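Local coordinates for protein phosphoglycerate dehydrogenase (Lactobacillus plantarum, PDB 3EVT) that probably catalyses the NAD-dependent oxidation of 3-phosphoglycerate to 3-phosphohydroxypyruvate, the entry step of serine biosynthesis, at residues Leu199-Thr204 with Arg228-Asp233; Tyr143-Ile148 with Gly165-Gly170; Glu212-Thr217 with His244-Ala249; Gln138-Tyr143 with Phe194-Leu199; Asp96-Ser101 with His276-Ile281. All coordinates share one frame; numbering follows the deposited sequence.

Contact 1 (Leu199-Thr204 with Arg228-Asp233)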
# COMPACT_ATOMS: atom_id res chain seq x y z
N LEU A 199 6.08 1.14 20.01
CA LEU A 199 5.82 1.65 21.37
C LEU A 199 6.79 2.74 21.82
O LEU A 199 7.94 2.83 21.32
CB LEU A 199 5.95 0.53 22.38
CG LEU A 199 4.95 -0.57 22.24
CD1 LEU A 199 5.47 -1.82 22.99
CD2 LEU A 199 3.61 -0.12 22.76
N PRO A 200 6.35 3.53 22.82
CA PRO A 200 7.28 4.36 23.54
C PRO A 200 8.10 3.49 24.51
O PRO A 200 7.64 2.39 24.94
CB PRO A 200 6.36 5.30 24.32
CG PRO A 200 5.24 4.41 24.72
CD PRO A 200 5.01 3.55 23.46
N LEU A 201 9.31 3.97 24.84
CA LEU A 201 10.09 3.33 25.90
C LEU A 201 9.54 3.64 27.28
O LEU A 201 9.38 4.81 27.65
CB LEU A 201 11.55 3.75 25.87
CG LEU A 201 12.62 2.88 26.56
CD1 LEU A 201 12.40 1.38 26.51
CD2 LEU A 201 13.95 3.23 25.90
N THR A 202 9.25 2.57 28.02
CA THR A 202 8.97 2.66 29.44
C THR A 202 9.75 1.59 30.16
O THR A 202 10.31 0.70 29.53
CB THR A 202 7.55 2.33 29.72
OG1 THR A 202 7.43 0.90 29.62
CG2 THR A 202 6.66 3.06 28.73
N PRO A 203 9.79 1.65 31.49
CA PRO A 203 10.56 0.64 32.23
C PRO A 203 10.13 -0.81 31.98
O PRO A 203 10.97 -1.72 31.96
CB PRO A 203 10.37 1.06 33.70
CG PRO A 203 10.23 2.57 33.62
CD PRO A 203 9.40 2.80 32.34
N THR A 204 8.84 -1.02 31.73
CA THR A 204 8.34 -2.38 31.49
C THR A 204 8.21 -2.78 30.01
O THR A 204 7.65 -3.83 29.71
CB THR A 204 6.97 -2.65 32.18
OG1 THR A 204 6.03 -1.61 31.86
CG2 THR A 204 7.13 -2.81 33.70
N ARG A 228 11.74 2.27 19.87
CA ARG A 228 13.05 2.71 20.38
C ARG A 228 14.00 1.54 20.44
O ARG A 228 13.59 0.39 20.59
CB ARG A 228 12.93 3.25 21.80
CG ARG A 228 11.62 3.89 22.09
CD ARG A 228 11.81 5.37 22.24
NE ARG A 228 12.19 5.93 20.96
CZ ARG A 228 13.27 6.67 20.76
NH1 ARG A 228 14.10 6.96 21.76
NH2 ARG A 228 13.52 7.13 19.53
N GLY A 229 15.28 1.82 20.31
CA GLY A 229 16.28 0.77 20.29
C GLY A 229 16.15 -0.29 21.37
O GLY A 229 16.01 -1.47 21.06
N PRO A 230 16.19 0.14 22.65
CA PRO A 230 16.19 -0.80 23.81
C PRO A 230 14.91 -1.64 24.01
O PRO A 230 14.83 -2.36 24.98
CB PRO A 230 16.39 0.11 25.03
CG PRO A 230 16.82 1.49 24.45
CD PRO A 230 16.22 1.56 23.07
N ALA A 231 13.92 -1.51 23.14
CA ALA A 231 12.75 -2.38 23.22
C ALA A 231 13.18 -3.79 22.85
O ALA A 231 12.56 -4.75 23.24
CB ALA A 231 11.64 -1.89 22.27
N VAL A 232 14.26 -3.87 22.08
CA VAL A 232 14.73 -5.08 21.47
C VAL A 232 16.12 -5.47 21.99
O VAL A 232 17.09 -4.72 21.93
CB VAL A 232 14.81 -4.89 19.92
CG1 VAL A 232 15.53 -6.04 19.23
CG2 VAL A 232 13.41 -4.61 19.35
N ASP A 233 16.18 -6.69 22.50
CA ASP A 233 17.40 -7.30 22.97
C ASP A 233 18.18 -7.79 21.75
O ASP A 233 17.80 -8.78 21.07
CB ASP A 233 17.00 -8.43 23.91
CG ASP A 233 18.19 -9.13 24.53
OD1 ASP A 233 19.25 -9.21 23.88
OD2 ASP A 233 18.03 -9.66 25.67
O HOH W 1 9.96 1.00 22.00

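Contact 2 (Tyr143-Ile148 with Gly165-Gly170)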
# COMPACT_ATOMS: atom_id res chain seq x y z
N TYR A 143 2.41 -3.45 18.05
CA TYR A 143 2.45 -2.99 19.42
C TYR A 143 2.44 -1.48 19.43
O TYR A 143 3.42 -0.83 18.98
CB TYR A 143 3.74 -3.50 20.12
CG TYR A 143 3.76 -4.99 20.47
CD1 TYR A 143 3.66 -5.41 21.81
CD2 TYR A 143 3.93 -5.97 19.48
CE1 TYR A 143 3.71 -6.75 22.15
CE2 TYR A 143 3.97 -7.32 19.80
CZ TYR A 143 3.85 -7.69 21.15
OH TYR A 143 3.86 -9.03 21.51
N GLY A 144 1.35 -0.91 19.95
CA GLY A 144 1.17 0.53 19.88
C GLY A 144 0.02 0.85 18.96
O GLY A 144 0.15 0.74 17.72
N THR A 145 -1.11 1.26 19.52
CA THR A 145 -2.28 1.56 18.71
C THR A 145 -2.59 3.08 18.74
O THR A 145 -3.73 3.52 18.53
CB THR A 145 -3.51 0.69 19.11
OG1 THR A 145 -3.91 0.98 20.46
CG2 THR A 145 -3.18 -0.81 19.02
N GLY A 146 -1.55 3.88 19.00
CA GLY A 146 -1.65 5.34 18.85
C GLY A 146 -1.79 5.74 17.38
O GLY A 146 -2.09 4.89 16.51
N GLN A 147 -1.57 7.02 17.09
CA GLN A 147 -1.80 7.55 15.74
C GLN A 147 -0.97 6.78 14.70
O GLN A 147 -1.48 6.43 13.63
CB GLN A 147 -1.38 9.02 15.71
CG GLN A 147 -1.84 9.82 14.48
CD GLN A 147 -0.88 10.98 14.16
OE1 GLN A 147 -0.05 11.37 15.00
NE2 GLN A 147 -0.96 11.51 12.94
N ILE A 148 0.30 6.55 14.99
CA ILE A 148 1.17 5.77 14.09
C ILE A 148 0.66 4.35 13.82
O ILE A 148 0.48 3.95 12.66
CB ILE A 148 2.63 5.75 14.59
CG1 ILE A 148 3.27 7.14 14.39
CG2 ILE A 148 3.46 4.66 13.89
CD1 ILE A 148 4.45 7.35 15.31
N GLY A 165 -3.55 -5.23 16.92
CA GLY A 165 -2.78 -4.25 17.70
C GLY A 165 -2.68 -4.52 19.20
O GLY A 165 -3.58 -5.09 19.80
N VAL A 166 -1.59 -4.14 19.84
CA VAL A 166 -1.45 -4.42 21.25
C VAL A 166 -1.45 -3.10 21.99
O VAL A 166 -0.63 -2.23 21.63
CB VAL A 166 -0.12 -5.19 21.56
CG1 VAL A 166 -0.04 -5.61 23.06
CG2 VAL A 166 0.07 -6.38 20.63
N ASN A 167 -2.35 -2.94 22.98
CA ASN A 167 -2.37 -1.73 23.86
C ASN A 167 -2.57 -2.13 25.36
O ASN A 167 -2.57 -3.31 25.70
CB ASN A 167 -3.39 -0.68 23.36
CG ASN A 167 -4.80 -1.23 23.25
OD1 ASN A 167 -5.18 -2.10 24.03
ND2 ASN A 167 -5.59 -0.73 22.29
N THR A 168 -2.73 -1.16 26.26
CA THR A 168 -2.68 -1.54 27.68
C THR A 168 -3.80 -2.45 28.05
O THR A 168 -3.57 -3.50 28.63
CB THR A 168 -2.70 -0.33 28.64
OG1 THR A 168 -3.71 0.59 28.21
CG2 THR A 168 -1.36 0.37 28.64
N THR A 169 -5.02 -2.08 27.67
CA THR A 169 -6.18 -2.79 28.15
C THR A 169 -6.96 -3.52 27.06
O THR A 169 -8.07 -4.00 27.30
CB THR A 169 -7.11 -1.82 28.94
OG1 THR A 169 -7.68 -0.83 28.05
CG2 THR A 169 -6.28 -1.10 29.99
N GLY A 170 -6.39 -3.59 25.86
CA GLY A 170 -7.01 -4.30 24.75
C GLY A 170 -8.25 -3.59 24.28
O GLY A 170 -9.15 -4.20 23.74

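Contact 3 (Glu212-Thr217 with His244-Ala249)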
# COMPACT_ATOMS: atom_id res chain seq x y z
N GLU A 212 11.78 -14.73 25.59
CA GLU A 212 10.45 -15.32 25.81
C GLU A 212 9.50 -15.03 24.65
O GLU A 212 8.86 -15.96 24.12
CB GLU A 212 9.84 -14.82 27.12
N LEU A 213 9.41 -13.74 24.28
CA LEU A 213 8.54 -13.26 23.17
C LEU A 213 8.81 -14.01 21.88
O LEU A 213 7.90 -14.61 21.30
CB LEU A 213 8.68 -11.74 22.93
CG LEU A 213 7.69 -11.14 21.88
CD1 LEU A 213 7.32 -9.67 22.11
CD2 LEU A 213 8.11 -11.35 20.42
N PHE A 214 10.08 -14.03 21.49
CA PHE A 214 10.50 -14.68 20.27
C PHE A 214 10.11 -16.15 20.27
O PHE A 214 9.70 -16.67 19.25
CB PHE A 214 12.02 -14.52 20.05
CG PHE A 214 12.44 -13.09 19.82
CD1 PHE A 214 11.58 -12.18 19.22
CD2 PHE A 214 13.71 -12.65 20.21
CE1 PHE A 214 11.96 -10.87 19.01
CE2 PHE A 214 14.11 -11.32 20.02
CZ PHE A 214 13.23 -10.43 19.42
N GLN A 215 10.24 -16.81 21.42
CA GLN A 215 9.90 -18.23 21.54
C GLN A 215 8.40 -18.52 21.37
O GLN A 215 8.06 -19.63 21.04
CB GLN A 215 10.37 -18.79 22.90
CG GLN A 215 11.54 -19.79 22.80
CD GLN A 215 12.45 -19.81 24.03
OE1 GLN A 215 11.98 -19.93 25.18
NE2 GLN A 215 13.77 -19.68 23.79
N GLN A 216 7.52 -17.55 21.61
CA GLN A 216 6.09 -17.74 21.42
C GLN A 216 5.62 -17.67 19.94
O GLN A 216 4.44 -17.90 19.68
CB GLN A 216 5.28 -16.72 22.23
CG GLN A 216 5.41 -16.86 23.73
CD GLN A 216 4.84 -15.64 24.43
OE1 GLN A 216 3.68 -15.63 24.86
NE2 GLN A 216 5.62 -14.60 24.53
N THR A 217 6.51 -17.36 19.00
CA THR A 217 6.12 -17.17 17.61
C THR A 217 6.15 -18.52 16.94
O THR A 217 7.04 -19.32 17.24
CB THR A 217 7.06 -16.21 16.80
OG1 THR A 217 8.35 -16.81 16.57
CG2 THR A 217 7.22 -14.86 17.45
N HIS A 244 16.07 -19.65 13.43
CA HIS A 244 14.90 -19.50 12.60
C HIS A 244 13.63 -19.37 13.38
O HIS A 244 12.61 -19.91 12.95
CB HIS A 244 14.77 -20.70 11.69
CG HIS A 244 16.05 -21.07 11.03
ND1 HIS A 244 16.63 -20.29 10.06
CD2 HIS A 244 16.90 -22.11 11.24
CE1 HIS A 244 17.77 -20.84 9.67
NE2 HIS A 244 17.97 -21.93 10.38
N GLN A 245 13.68 -18.71 14.53
CA GLN A 245 12.45 -18.35 15.23
C GLN A 245 11.88 -17.11 14.54
O GLN A 245 10.68 -16.80 14.66
CB GLN A 245 12.74 -18.07 16.71
CG GLN A 245 12.47 -19.23 17.65
CD GLN A 245 13.21 -19.11 19.02
OE1 GLN A 245 14.23 -18.40 19.16
NE2 GLN A 245 12.68 -19.81 20.04
N LEU A 246 12.76 -16.38 13.85
CA LEU A 246 12.41 -15.17 13.09
C LEU A 246 13.01 -15.34 11.70
O LEU A 246 14.12 -15.87 11.57
CB LEU A 246 13.04 -13.93 13.74
CG LEU A 246 12.56 -13.41 15.10
CD1 LEU A 246 13.14 -12.03 15.40
CD2 LEU A 246 11.04 -13.34 15.16
N SER A 247 12.33 -14.85 10.66
CA SER A 247 12.92 -14.93 9.31
C SER A 247 13.84 -13.74 8.96
O SER A 247 14.79 -13.91 8.21
CB SER A 247 11.85 -15.06 8.23
OG SER A 247 10.78 -14.13 8.42
N MET A 248 13.58 -12.56 9.52
CA MET A 248 14.20 -11.31 9.04
C MET A 248 13.91 -10.24 10.09
O MET A 248 12.92 -10.35 10.83
CB MET A 248 13.58 -10.84 7.70
CG MET A 248 13.98 -11.59 6.45
SD MET A 248 15.67 -11.39 5.77
CE MET A 248 15.72 -9.64 5.95
N ALA A 249 14.74 -9.20 10.13
CA ALA A 249 14.43 -8.01 10.94
C ALA A 249 14.73 -6.72 10.18
O ALA A 249 15.58 -6.69 9.28
CB ALA A 249 15.18 -8.03 12.21
O HOH W 2 8.54 -18.65 14.88

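Contact 4 (Gln138-Tyr143 with Phe194-Leu199)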
# COMPACT_ATOMS: atom_id res chain seq x y z
N GLN A 138 -1.78 -11.89 4.78
CA GLN A 138 -0.90 -12.17 5.93
C GLN A 138 -1.31 -11.38 7.20
O GLN A 138 -2.18 -10.47 7.15
CB GLN A 138 0.60 -12.01 5.57
CG GLN A 138 1.05 -12.82 4.33
CD GLN A 138 2.59 -13.13 4.31
OE1 GLN A 138 3.14 -13.63 5.31
NE2 GLN A 138 3.28 -12.85 3.16
N GLN A 139 -0.74 -11.79 8.35
CA GLN A 139 -1.07 -11.18 9.63
C GLN A 139 0.01 -10.23 10.07
O GLN A 139 1.18 -10.59 10.14
CB GLN A 139 -1.22 -12.19 10.76
CG GLN A 139 -1.99 -13.40 10.43
CD GLN A 139 -3.44 -13.21 10.71
OE1 GLN A 139 -4.31 -13.86 10.09
NE2 GLN A 139 -3.74 -12.29 11.63
N LEU A 140 -0.41 -9.03 10.39
CA LEU A 140 0.45 -8.01 10.94
C LEU A 140 0.04 -7.79 12.42
O LEU A 140 -1.08 -7.42 12.71
CB LEU A 140 0.25 -6.73 10.14
CG LEU A 140 0.95 -5.47 10.63
CD1 LEU A 140 2.44 -5.74 10.71
CD2 LEU A 140 0.66 -4.23 9.75
N LEU A 141 0.99 -7.98 13.33
CA LEU A 141 0.82 -7.64 14.72
C LEU A 141 1.58 -6.34 15.07
O LEU A 141 2.82 -6.27 14.98
CB LEU A 141 1.32 -8.84 15.58
CG LEU A 141 1.28 -8.58 17.11
CD1 LEU A 141 -0.15 -8.27 17.62
CD2 LEU A 141 1.87 -9.80 17.82
N ILE A 142 0.85 -5.30 15.48
CA ILE A 142 1.50 -4.01 15.87
C ILE A 142 1.30 -3.71 17.36
O ILE A 142 0.19 -3.71 17.86
CB ILE A 142 0.91 -2.79 15.07
CG1 ILE A 142 0.80 -3.10 13.56
CG2 ILE A 142 1.69 -1.46 15.37
CD1 ILE A 142 -0.14 -2.07 12.77
N TYR A 143 2.41 -3.45 18.05
CA TYR A 143 2.45 -2.99 19.42
C TYR A 143 2.44 -1.48 19.43
O TYR A 143 3.42 -0.83 18.98
CB TYR A 143 3.74 -3.50 20.12
CG TYR A 143 3.76 -4.99 20.47
CD1 TYR A 143 3.66 -5.41 21.81
CD2 TYR A 143 3.93 -5.97 19.48
CE1 TYR A 143 3.71 -6.75 22.15
CE2 TYR A 143 3.97 -7.32 19.80
CZ TYR A 143 3.85 -7.69 21.15
OH TYR A 143 3.86 -9.03 21.51
N PHE A 194 4.20 -10.77 10.62
CA PHE A 194 5.07 -9.58 10.83
C PHE A 194 4.71 -8.97 12.18
O PHE A 194 3.51 -8.84 12.55
CB PHE A 194 4.82 -8.51 9.73
CG PHE A 194 4.99 -9.03 8.32
CD1 PHE A 194 6.20 -8.89 7.64
CD2 PHE A 194 3.94 -9.68 7.70
CE1 PHE A 194 6.36 -9.37 6.38
CE2 PHE A 194 4.10 -10.17 6.42
CZ PHE A 194 5.31 -10.03 5.76
N ILE A 195 5.75 -8.64 12.92
CA ILE A 195 5.60 -7.99 14.21
C ILE A 195 6.28 -6.62 14.15
O ILE A 195 7.45 -6.51 13.85
CB ILE A 195 6.24 -8.81 15.33
CG1 ILE A 195 5.55 -10.19 15.42
CG2 ILE A 195 6.24 -7.99 16.63
CD1 ILE A 195 6.25 -11.25 16.32
N VAL A 196 5.52 -5.59 14.44
CA VAL A 196 6.00 -4.25 14.39
C VAL A 196 5.98 -3.65 15.79
O VAL A 196 4.95 -3.61 16.45
CB VAL A 196 5.19 -3.39 13.34
CG1 VAL A 196 5.62 -1.89 13.38
CG2 VAL A 196 5.39 -4.01 11.87
N ASN A 197 7.14 -3.19 16.26
CA ASN A 197 7.17 -2.38 17.46
C ASN A 197 7.06 -0.91 17.15
O ASN A 197 7.91 -0.39 16.48
CB ASN A 197 8.46 -2.57 18.25
CG ASN A 197 8.46 -1.69 19.49
OD1 ASN A 197 7.44 -1.64 20.16
ND2 ASN A 197 9.52 -0.93 19.73
N ALA A 198 6.02 -0.24 17.64
CA ALA A 198 5.90 1.20 17.55
C ALA A 198 5.64 1.80 18.94
O ALA A 198 5.01 2.84 19.08
CB ALA A 198 4.74 1.58 16.57
N LEU A 199 6.08 1.14 20.01
CA LEU A 199 5.82 1.65 21.37
C LEU A 199 6.79 2.74 21.82
O LEU A 199 7.94 2.83 21.32
CB LEU A 199 5.95 0.53 22.38
CG LEU A 199 4.95 -0.57 22.24
CD1 LEU A 199 5.47 -1.82 22.99
CD2 LEU A 199 3.61 -0.12 22.76

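Contact 5 (Asp96-Ser101 with His276-Ile281)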
# COMPACT_ATOMS: atom_id res chain seq x y z
N ASP A 96 1.87 8.92 8.41
CA ASP A 96 1.91 8.39 7.03
C ASP A 96 3.30 8.00 6.52
O ASP A 96 3.44 6.91 5.94
CB ASP A 96 1.32 9.39 6.02
CG ASP A 96 -0.13 9.02 5.57
OD1 ASP A 96 -1.01 8.79 6.47
OD2 ASP A 96 -0.40 8.98 4.32
N ALA A 97 4.31 8.85 6.70
CA ALA A 97 5.66 8.49 6.26
C ALA A 97 6.22 7.26 6.96
O ALA A 97 6.79 6.41 6.33
CB ALA A 97 6.66 9.68 6.39
N ILE A 98 6.09 7.21 8.28
CA ILE A 98 6.57 6.09 9.05
C ILE A 98 5.84 4.80 8.65
O ILE A 98 6.42 3.73 8.55
CB ILE A 98 6.32 6.33 10.53
CG1 ILE A 98 7.14 7.51 11.04
CG2 ILE A 98 6.53 5.05 11.31
CD1 ILE A 98 6.61 8.08 12.48
N SER A 99 4.56 4.90 8.37
CA SER A 99 3.87 3.72 7.90
C SER A 99 4.40 3.22 6.56
O SER A 99 4.56 1.99 6.36
CB SER A 99 2.39 4.03 7.75
OG SER A 99 1.84 4.14 9.04
N GLU A 100 4.64 4.15 5.63
CA GLU A 100 5.28 3.81 4.35
C GLU A 100 6.64 3.10 4.51
O GLU A 100 6.94 2.14 3.81
CB GLU A 100 5.44 5.06 3.47
CG GLU A 100 4.08 5.57 2.89
CD GLU A 100 4.31 6.51 1.72
OE1 GLU A 100 5.45 6.47 1.16
OE2 GLU A 100 3.34 7.24 1.34
N SER A 101 7.48 3.57 5.45
CA SER A 101 8.72 2.84 5.81
C SER A 101 8.49 1.42 6.26
O SER A 101 9.26 0.53 5.90
CB SER A 101 9.47 3.56 6.91
OG SER A 101 9.92 4.81 6.40
N HIS A 276 17.59 5.42 11.66
CA HIS A 276 16.53 6.25 12.25
C HIS A 276 15.91 7.24 11.26
O HIS A 276 15.63 8.41 11.62
CB HIS A 276 17.02 7.01 13.48
CG HIS A 276 15.96 7.23 14.53
ND1 HIS A 276 16.21 7.12 15.88
CD2 HIS A 276 14.65 7.56 14.41
CE1 HIS A 276 15.10 7.37 16.56
NE2 HIS A 276 14.14 7.63 15.69
N ILE A 277 15.69 6.80 10.02
CA ILE A 277 15.12 7.71 9.04
C ILE A 277 13.61 7.69 8.92
O ILE A 277 13.04 8.57 8.26
CB ILE A 277 15.65 7.43 7.64
CG1 ILE A 277 15.60 5.93 7.37
CG2 ILE A 277 17.06 8.00 7.48
CD1 ILE A 277 16.01 5.57 5.97
N SER A 278 12.94 6.71 9.51
CA SER A 278 11.55 6.42 9.08
C SER A 278 10.62 7.60 9.23
O SER A 278 9.67 7.74 8.46
CB SER A 278 10.95 5.20 9.81
OG SER A 278 10.81 5.46 11.19
N GLY A 279 10.86 8.42 10.24
CA GLY A 279 9.95 9.52 10.54
C GLY A 279 10.32 10.88 9.94
O GLY A 279 9.52 11.86 10.06
N GLN A 280 11.50 10.97 9.32
CA GLN A 280 11.94 12.21 8.66
C GLN A 280 11.05 12.58 7.47
O GLN A 280 10.90 11.80 6.51
CB GLN A 280 13.37 12.09 8.17
CG GLN A 280 14.32 11.66 9.25
CD GLN A 280 15.77 11.93 8.90
OE1 GLN A 280 16.23 11.63 7.80
NE2 GLN A 280 16.49 12.49 9.86
N ILE A 281 10.43 13.75 7.54
CA ILE A 281 9.58 14.22 6.44
C ILE A 281 10.12 15.50 5.93
O ILE A 281 10.93 16.16 6.59
CB ILE A 281 8.12 14.47 6.87
CG1 ILE A 281 8.06 15.34 8.13
CG2 ILE A 281 7.40 13.17 7.13
CD1 ILE A 281 6.63 15.62 8.56

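Contact 1 (Leu199-Thr204 with Arg228-Asp233)
Two loops that leave the carboxyl ends of strands 194-197 and 222-225 in the Rossmann-type nucleotide-binding domain meet here, L201 on one lying against R228 and P230 on the other. L201 does most of the touching from its side. With CG anti to the backbone N (chi1 -160°), its side chain swings across P230 at about a right angle, and L201 CD2 comes to 3.7 Å from P230 CG, over the outer carbons of the proline ring. Nearer the backbone, R228 CG packs against the peptide of L201, at 3.6 Å from L201 N and 3.8 Å from L201 CB. In the arginine it is CG and CD that touch L201, while the chain bends away at chi2 and chi3 toward H276. No direct hydrogen bond joins the loops. One water does so instead, donating to L199 O at 2.8 Å and accepting from R228 N at 3.1 Å, which satisfies two backbone atoms that do not pair with each other. Behind the contact a short 3-10 turn is closed by A231 N on R228 O at 3.2 Å, and R228 O also accepts from the N225 side chain. D233 then caps the start of helix 234-242, its OD1 accepting from A236 N. R228 occupies a place consistent with the active-site arginine of D-2-hydroxyacid dehydrogenases. Loops that follow the carboxyl ends of the parallel strands form the cofactor and substrate side in Rossmann dehydrogenases, and this contact joins two of them.

Contact 2 (Tyr143-Ile148 with Gly165-Gly170)
The first beta-alpha-beta unit of the Rossmann fold is tied together where Y143, G144 and T145 meet V166 and N167, at the turn between strand 139-143 and helix 147-158. G144 and G146 fit the glycine-rich pattern that in this fold probably lets the dinucleotide approach the helix start. The parallel pairing ends with G144 N donating to V166 O at 2.9 Å; the bond is nearly straight at 164°, and the donor lies in the carbonyl plane. V166 N in turn gives its hydrogen to I142 O, so both backbone polar atoms of V166 are used by strand 139-143 and the residue that follows it. One residue further, the link between the two segments passes to side chains. N167 ND2 donates to T145 OG1 at 3.0 Å, with the hydroxyl close to the amide plane, and also donates to H171 O, so that two acceptors fix the rotation of the amide; its OD1 receives a weak bond from G170 N. T145 places OG1 between its backbone N and carbonyl carbon (chi1 64°), which turns the hydroxyl to N167 and sends the methyl to the strand, T145 CG2 lying 3.7 Å from G165 CA. T145 O accepts from the side-chain nitrogen of Q150 in the following helix. On the face that carries Y143 and V166 these two side chains run side by side, pointing the same way, and V166 CG2 sits over the centre of the tyrosine ring, 3.8 Å from its centroid and only 4° off the ring normal.

Contact 3 (Glu212-Thr217 with His244-Ala249)
The carbonyl oxygen of Q245 is approached by a water and by T217, just past helix 211-215: the water donates to Q245 O at 2.8 Å, and T217 OG1 stands 3.0 Å from Q245 O. The same water gives a weak second bond to T217 O, so it bridges two backbone carbonyls at the point where the two chain segments meet. A chi1 of 69° sets the T217 methyl opposite the carbonyl carbon and turns OG1 inward, toward Q245 and also toward the last helical turn. There F214 O accepts from T217 N at 3.3 Å, while L213 O takes Q216 N at 3.0 Å. Beneath this polar rim the contact becomes apolar. L246 CD1 lies over one face of the F214 ring, 4.2 Å from its centroid and displaced toward the rim on the side of F214 CE1, the two side chains meeting at a slant. F214 also rests on A240 and L223, and L246 on L223, L237 and L241, so the pair fills the seam between two helices and a strand. At the outer edge the amide of Q245 lies beside the methylenes of Q215, where the 3.0 Å between Q215 CG and Q245 NE2 is doubtful. Just before Q245, H244 takes up positive phi in a Schellman motif that ends helix 234-242. From there the chain leads into strand 248-251, with helix 211-215 packed alongside, as part of the alternating helix-strand succession of the Rossmann fold.

Contact 4 (Gln138-Tyr143 with Phe194-Leu199)
L140, F194 and V196 make the closely packed face of two neighbouring parallel strands, 139-143 and 194-197, whose short axes approach to 4.8 Å at 18° to each other. L140 CD1 reaches V196 CG2 at 3.6 Å and F194 CB at 3.8 Å; a chi1 of 174° swings L140 CG to the side of its own carbonyl carbon, and from there this methyl bends toward the partner strand. Helix 147-158 closes over this face, L152 meeting L140, I142 and V196. The opposite face carries L141, I195 and Y143 beneath L189 of helix 186-191, and there the side chains meet less closely than at L140 CD1: L141 CD2 and I195 CG1 are 4.4 Å apart. Backbone bonds run as a regular ladder, L141 using both its polar atoms on this partner, with L141 N donating to F194 O and V196 N to L141 O, each at 2.8 Å. At the carboxyl end L199 CD1 tucks against Y143 CB at 3.7 Å. N197 OD1 accepts from L199 N in an Asx turn, while its ND2 donates to N225 on the next strand. The partly exposed amino end is looser: the Q139 side chain turns away, and Q138 merely brings OE1 to 3.8 Å from F194 CE2, its NE2 being held by T134 O. Such adjacency of the first and fourth strands marks the topological switch point, where the strand order turns about in the Rossmann sheet.

Contact 5 (Asp96-Ser101 with His276-Ile281)
I98 turns CG1 anti to its carbonyl carbon (chi1 -65°) and thereby lays it on the loop, I98 CG1 coming to 3.5 Å from G279 CA, tighter than an ordinary carbon contact. In I281 it is the branch methyl that takes the corresponding place, since a chi1 of 50° keeps CG1 close over its own backbone, and I281 CG2 meets A97 CB at 3.6 Å. Between these two apolar touches the loop backbone lies against the helix: S278 O is 3.6 Å from I98 CA in a CH...O contact. One turn further along the helix, the two serines pack through their carbon atoms, S101 CB standing 3.6 Å from S278 CB, while S101 OG lies 3.5 Å from S278 CA. The second subunit also takes hold of this helix, its R111 NE bonding to S101 OG and its L135 N and T136 N to the carboxylate of E100. The elements joined are helix 93-110, which leads from the amino-terminal domain into the nucleotide-binding domain, and the loop preceding helix 284-302, along which the chain returns; the contact thus lies beside the interdomain connections of a two-domain dehydrogenase. A type I turn from I277 to Q280 shapes the loop, with Q280 N bonded to I277 O at 3.0 Å. Both carboxylate oxygens of D252 accept from its backbone, from I277 N and S278 N, and fix how the turn faces the helix. H276 ND1 is bonded to E257 OE2, consistent with the histidine-glutamate pair of this family's active sites.

Contacts 2 and 4 form the buried heart of one sheet and share Y143 and strand 139-143. Contact 4 relies on a backbone ladder backed by apolar side chains, contact 2 on one backbone bond plus the N167-T145 side-chain bond. Contact 3 is also buried and belongs to the same sheet's surroundings, but its chemistry is mixed, ring packing below and a water bridge above; L213 CD1 touches Y143 OH, tying it to the centre. Contact 1 lies at the surface, joins contact 4 through L199, and replaces direct bonds by water and aliphatic carbons. Contact 5, partly buried and nearest the chain's centre, alone among the five adjoins the second subunit, and R228 of contact 1 packs on its H276.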